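Local atomic coordinates of ESX-5 secretion system protein EccC5 (Mycobacterium tuberculosis, PDB entry 6J18), a protein that serves as an ATP-binding motor component of the ESX-5 type VII secretion system, which exports EsxN and a number of PE_PGRS and PPE proteins. Residues Lys224-Val229 / Asp254-Ala259; Asn93-Val98 / Arg258-Ala263. One frame throughout, in Å; residues are numbered along the deposited sequence.

Interaction 1. Residues Lys224-Val229 / Asp254-Ala259; sequences KAVPFV and DPMLRA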
loop_
_atom_site.group_PDB
_atom_site.type_symbol
_atom_site.label_atom_id
_atom_site.label_comp_id
_atom_site.label_asym_id
_atom_site.label_seq_id
_atom_site.Cartn_x
_atom_site.Cartn_y
_atom_site.Cartn_z
ATOM N N LYS A 224 7.652 12.700 8.405
ATOM C CA LYS A 224 7.431 12.283 9.787
ATOM C C LYS A 224 7.102 10.795 9.914
ATOM O O LYS A 224 7.171 10.231 11.005
ATOM C CB LYS A 224 6.314 13.113 10.426
ATOM C CG LYS A 224 6.747 14.498 10.884
ATOM C CD LYS A 224 5.652 15.178 11.693
ATOM C CE LYS A 224 6.081 16.562 12.159
ATOM N NZ LYS A 224 4.947 17.328 12.751
ATOM N N ALA A 225 6.746 10.161 8.800
ATOM C CA ALA A 225 6.413 8.739 8.810
ATOM C C ALA A 225 7.605 7.877 8.417
ATOM O O ALA A 225 7.617 6.672 8.668
ATOM C CB ALA A 225 5.248 8.460 7.883
ATOM N N VAL A 226 8.600 8.503 7.797
ATOM C CA VAL A 226 9.801 7.805 7.340
ATOM C C VAL A 226 10.507 6.958 8.420
ATOM O O VAL A 226 10.898 5.824 8.139
ATOM C CB VAL A 226 10.818 8.808 6.739
ATOM C CG1 VAL A 226 12.124 8.111 6.385
ATOM C CG2 VAL A 226 10.224 9.497 5.518
ATOM N N PRO A 227 10.663 7.484 9.656
ATOM C CA PRO A 227 11.379 6.669 10.650
ATOM C C PRO A 227 10.703 5.345 11.026
ATOM O O PRO A 227 11.345 4.506 11.656
ATOM C CB PRO A 227 11.433 7.589 11.876
ATOM C CG PRO A 227 11.342 8.959 11.321
ATOM C CD PRO A 227 10.393 8.839 10.172
ATOM N N PHE A 228 9.442 5.157 10.649
ATOM C CA PHE A 228 8.709 3.956 11.047
ATOM C C PHE A 228 8.683 2.890 9.956
ATOM O O PHE A 228 8.231 1.768 10.190
ATOM C CB PHE A 228 7.277 4.318 11.448
ATOM C CG PHE A 228 7.197 5.320 12.563
ATOM C CD1 PHE A 228 7.375 4.925 13.878
ATOM C CD2 PHE A 228 6.947 6.655 12.295
ATOM C CE1 PHE A 228 7.306 5.846 14.907
ATOM C CE2 PHE A 228 6.874 7.580 13.320
ATOM C CZ PHE A 228 7.054 7.175 14.627
ATOM N N VAL A 229 9.170 3.242 8.772
ATOM C CA VAL A 229 9.136 2.345 7.618
ATOM C C VAL A 229 9.920 1.058 7.870
ATOM O O VAL A 229 9.469 -0.036 7.527
ATOM C CB VAL A 229 9.692 3.045 6.357
ATOM C CG1 VAL A 229 9.990 2.034 5.254
ATOM C CG2 VAL A 229 8.724 4.116 5.873
ATOM N N ASP A 254 12.587 11.775 -3.049
ATOM C CA ASP A 254 11.506 11.677 -2.075
ATOM C C ASP A 254 11.927 10.754 -0.933
ATOM O O ASP A 254 12.255 9.590 -1.164
ATOM C CB ASP A 254 10.223 11.169 -2.737
ATOM C CG ASP A 254 9.025 11.222 -1.809
ATOM O OD1 ASP A 254 8.910 10.344 -0.928
ATOM O OD2 ASP A 254 8.196 12.145 -1.961
ATOM N N PRO A 255 11.920 11.274 0.305
ATOM C CA PRO A 255 12.390 10.520 1.475
ATOM C C PRO A 255 11.565 9.266 1.761
ATOM O O PRO A 255 12.097 8.306 2.316
ATOM C CB PRO A 255 12.260 11.532 2.621
ATOM C CG PRO A 255 11.244 12.514 2.152
ATOM C CD PRO A 255 11.447 12.620 0.671
ATOM N N MET A 256 10.290 9.271 1.384
ATOM C CA MET A 256 9.440 8.102 1.599
ATOM C C MET A 256 9.746 7.009 0.580
ATOM O O MET A 256 9.860 5.838 0.936
ATOM C CB MET A 256 7.960 8.487 1.536
ATOM C CG MET A 256 7.007 7.304 1.667
ATOM S SD MET A 256 7.275 6.332 3.167
ATOM C CE MET A 256 6.615 7.433 4.415
ATOM N N LEU A 257 9.881 7.398 -0.685
ATOM C CA LEU A 257 10.198 6.446 -1.745
ATOM C C LEU A 257 11.576 5.825 -1.538
ATOM O O LEU A 257 11.787 4.646 -1.826
ATOM C CB LEU A 257 10.125 7.123 -3.116
ATOM C CG LEU A 257 8.751 7.642 -3.547
ATOM C CD1 LEU A 257 8.820 8.252 -4.940
ATOM C CD2 LEU A 257 7.716 6.528 -3.496
ATOM N N ARG A 258 12.510 6.626 -1.038
ATOM C CA ARG A 258 13.854 6.150 -0.730
ATOM C C ARG A 258 13.836 5.161 0.429
ATOM O O ARG A 258 14.518 4.139 0.399
ATOM C CB ARG A 258 14.772 7.328 -0.401
ATOM C CG ARG A 258 16.144 6.926 0.117
ATOM C CD ARG A 258 17.030 8.129 0.463
ATOM N NE ARG A 258 16.300 9.393 0.558
ATOM C CZ ARG A 258 16.173 10.271 -0.434
ATOM N NH1 ARG A 258 16.752 10.046 -1.604
ATOM N NH2 ARG A 258 15.481 11.388 -0.246
ATOM N N ALA A 259 13.051 5.479 1.452
ATOM C CA ALA A 259 12.929 4.618 2.622
ATOM C C ALA A 259 12.271 3.293 2.252
ATOM O O ALA A 259 12.638 2.240 2.773
ATOM C CB ALA A 259 12.137 5.316 3.718
#
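V226 and M256 mark the nearest backbone approach, their CA atoms 5.8 Å apart, where the loop 224-229, coiled with helical backbone angles, packs against the first turn of helix 255-262. Both methyls of V226 face the helix. V226 CG1, anti to the backbone N (chi1 174°), meets A259 CB at 3.9 Å, while V226 CG2 lies 3.9 Å from P255 O and also touches the proline CB. M256 comes in beside V226: its chain bends at chi2 and chi3 (56° and 73°), which carries CE to within 3.9 Å of A225 CB and close to V226 N. One turn on, V229 sets CG2 3.8 Å from M256 SD and rests CG1 against A259 O at 3.6 Å. The helix start is fixed by D254, an N-cap whose OD1 accepts from M256 N (2.9 Å) and L257 N, the two donors arriving from opposite faces of the carboxylate plane. M172 of helix 165-180 and V239 of the central strand 237-244 border the cluster, touching A225 and M256. Methyls and a thioether pack on side chains and carbonyl oxygens; the segments share no hydrogen bond, the D254 cap lying within 254-259, and shape and van der Waals contact hold the helix.

Interaction 2. Residues Asn93-Val98 / Arg258-Ala263; sequences NSHLMV and RALHQA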
loop_
_atom_site.group_PDB
_atom_site.type_symbol
_atom_site.label_atom_id
_atom_site.label_comp_id
_atom_site.label_asym_id
_atom_site.label_seq_id
_atom_site.Cartn_x
_atom_site.Cartn_y
_atom_site.Cartn_z
ATOM N N ASN A 93 7.089 -8.402 3.542
ATOM C CA ASN A 93 7.219 -6.952 3.562
ATOM C C ASN A 93 5.889 -6.271 3.869
ATOM O O ASN A 93 4.830 -6.734 3.443
ATOM C CB ASN A 93 7.770 -6.453 2.227
ATOM C CG ASN A 93 8.331 -5.047 2.320
ATOM O OD1 ASN A 93 7.592 -4.063 2.285
ATOM N ND2 ASN A 93 9.649 -4.950 2.446
ATOM N N SER A 94 5.954 -5.160 4.595
ATOM C CA SER A 94 4.754 -4.469 5.052
ATOM C C SER A 94 4.192 -3.490 4.024
ATOM O O SER A 94 3.099 -2.953 4.209
ATOM C CB SER A 94 5.045 -3.715 6.355
ATOM O OG SER A 94 5.461 -4.596 7.382
ATOM N N HIS A 95 4.927 -3.260 2.941
ATOM C CA HIS A 95 4.615 -2.141 2.053
ATOM C C HIS A 95 4.429 -2.520 0.588
ATOM O O HIS A 95 4.607 -3.675 0.200
ATOM C CB HIS A 95 5.717 -1.085 2.158
ATOM C CG HIS A 95 6.136 -0.790 3.563
ATOM N ND1 HIS A 95 5.285 -0.225 4.488
ATOM C CD2 HIS A 95 7.313 -0.984 4.202
ATOM C CE1 HIS A 95 5.921 -0.081 5.636
ATOM N NE2 HIS A 95 7.153 -0.534 5.491
ATOM N N LEU A 96 4.066 -1.525 -0.218
ATOM C CA LEU A 96 3.948 -1.693 -1.662
ATOM C C LEU A 96 4.092 -0.361 -2.391
ATOM O O LEU A 96 3.509 0.645 -1.986
ATOM C CB LEU A 96 2.608 -2.337 -2.030
ATOM C CG LEU A 96 2.314 -2.410 -3.534
ATOM C CD1 LEU A 96 3.337 -3.288 -4.246
ATOM C CD2 LEU A 96 0.898 -2.898 -3.806
ATOM N N MET A 97 4.877 -0.365 -3.464
ATOM C CA MET A 97 4.967 0.779 -4.365
ATOM C C MET A 97 4.434 0.396 -5.741
ATOM O O MET A 97 4.677 -0.712 -6.221
ATOM C CB MET A 97 6.408 1.279 -4.481
ATOM C CG MET A 97 6.925 2.017 -3.261
ATOM S SD MET A 97 8.603 2.636 -3.499
ATOM C CE MET A 97 9.502 1.104 -3.718
ATOM N N VAL A 98 3.701 1.308 -6.371
ATOM C CA VAL A 98 3.168 1.074 -7.709
ATOM C C VAL A 98 3.490 2.248 -8.626
ATOM O O VAL A 98 3.258 3.401 -8.271
ATOM C CB VAL A 98 1.638 0.857 -7.689
ATOM C CG1 VAL A 98 1.131 0.521 -9.086
ATOM C CG2 VAL A 98 1.260 -0.245 -6.708
ATOM N N ARG A 258 12.510 6.626 -1.038
ATOM C CA ARG A 258 13.854 6.150 -0.730
ATOM C C ARG A 258 13.836 5.161 0.429
ATOM O O ARG A 258 14.518 4.139 0.399
ATOM C CB ARG A 258 14.772 7.328 -0.401
ATOM C CG ARG A 258 16.144 6.926 0.117
ATOM C CD ARG A 258 17.030 8.129 0.463
ATOM N NE ARG A 258 16.300 9.393 0.558
ATOM C CZ ARG A 258 16.173 10.271 -0.434
ATOM N NH1 ARG A 258 16.752 10.046 -1.604
ATOM N NH2 ARG A 258 15.481 11.388 -0.246
ATOM N N ALA A 259 13.051 5.479 1.452
ATOM C CA ALA A 259 12.929 4.618 2.622
ATOM C C ALA A 259 12.271 3.293 2.252
ATOM O O ALA A 259 12.638 2.240 2.773
ATOM C CB ALA A 259 12.137 5.316 3.718
ATOM N N LEU A 260 11.300 3.350 1.347
ATOM C CA LEU A 260 10.612 2.148 0.898
ATOM C C LEU A 260 11.544 1.264 0.072
ATOM O O LEU A 260 11.478 0.038 0.151
ATOM C CB LEU A 260 9.362 2.512 0.095
ATOM C CG LEU A 260 8.193 3.054 0.923
ATOM C CD1 LEU A 260 7.053 3.515 0.029
ATOM C CD2 LEU A 260 7.709 2.010 1.920
ATOM N N HIS A 261 12.414 1.888 -0.717
ATOM C CA HIS A 261 13.389 1.142 -1.504
ATOM C C HIS A 261 14.438 0.513 -0.592
ATOM O O HIS A 261 14.878 -0.612 -0.821
ATOM C CB HIS A 261 14.059 2.045 -2.542
ATOM C CG HIS A 261 15.032 1.329 -3.427
ATOM N ND1 HIS A 261 15.015 -0.040 -3.600
ATOM C CD2 HIS A 261 16.056 1.787 -4.185
ATOM C CE1 HIS A 261 15.984 -0.391 -4.426
ATOM N NE2 HIS A 261 16.631 0.700 -4.797
ATOM N N GLN A 262 14.832 1.248 0.443
ATOM C CA GLN A 262 15.799 0.748 1.412
ATOM C C GLN A 262 15.226 -0.423 2.203
ATOM O O GLN A 262 15.963 -1.298 2.655
ATOM C CB GLN A 262 16.236 1.864 2.363
ATOM C CG GLN A 262 17.425 2.672 1.869
ATOM C CD GLN A 262 17.762 3.831 2.786
ATOM O OE1 GLN A 262 17.140 4.011 3.833
ATOM N NE2 GLN A 262 18.753 4.624 2.397
ATOM N N ALA A 263 13.908 -0.433 2.365
ATOM C CA ALA A 263 13.228 -1.521 3.061
ATOM C C ALA A 263 12.883 -2.655 2.100
ATOM O O ALA A 263 12.212 -3.616 2.478
ATOM C CB ALA A 263 11.974 -1.006 3.749
#
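With CG beside the backbone N and anti to the carbonyl carbon, H95 (chi1 -45°) and M97 (chi1 -73°) both extend toward helix 255-262, where L260 inserts its isobutyl group between them. The leucine's branches part: L260 CD2 lies over a face of the imidazole, 4.0 Å from the H95 ring centroid and 29° off the normal, a CH-pi contact closest at H95 CG, and L260 CD1 abuts M97 CG at 3.6 Å. The methionine then bends at chi3, passing M97 SD 3.7 Å from L260 CB, and CE continues along the helix toward H261 N. The segment 93-98 leads into strand 96-100, a central parallel strand of the C-terminal FtsK/SpoIIIE-type ATPase domain of EccC5, the piece described here, that is flanked by strands 237-244 and 267-269 and runs on toward the predicted ATP-binding loop; the helix thus covers one side of the sheet at this strand. ND1 of H95 is bonded to V239 N and NE2 probably to V229 O of the loop 224-229, which fixes the ring's rotation, while S94 CB covers the face opposite L260 CD2. Before the strand, N93 uses both ends of its amide. N93 OD1 accepts from H95 N at 2.9 Å to close an Asx turn, and N93 ND2 reaches A263 O, just beyond the helix, at 2.9 Å in a weak, bent bond.

Helix 255-262 is common to both contacts: interaction 1 takes its first turn, interaction 2 its later part, and R258 and A259 belong to both segments. Interaction 1 sets the helix against a loop, about 14 Å from the centre of the chain; interaction 2 sets it against a central strand of the sheet, about 9 Å from that centre. Each is partly buried. The first has no polar bond between its segments, whereas the second adds an imidazole face and a weak amide bond. They meet directly at V229, whose O is the probable partner of the H95 ring and whose CG1 packs on A263 CB and L260 CD2, tying loop, helix and strand together.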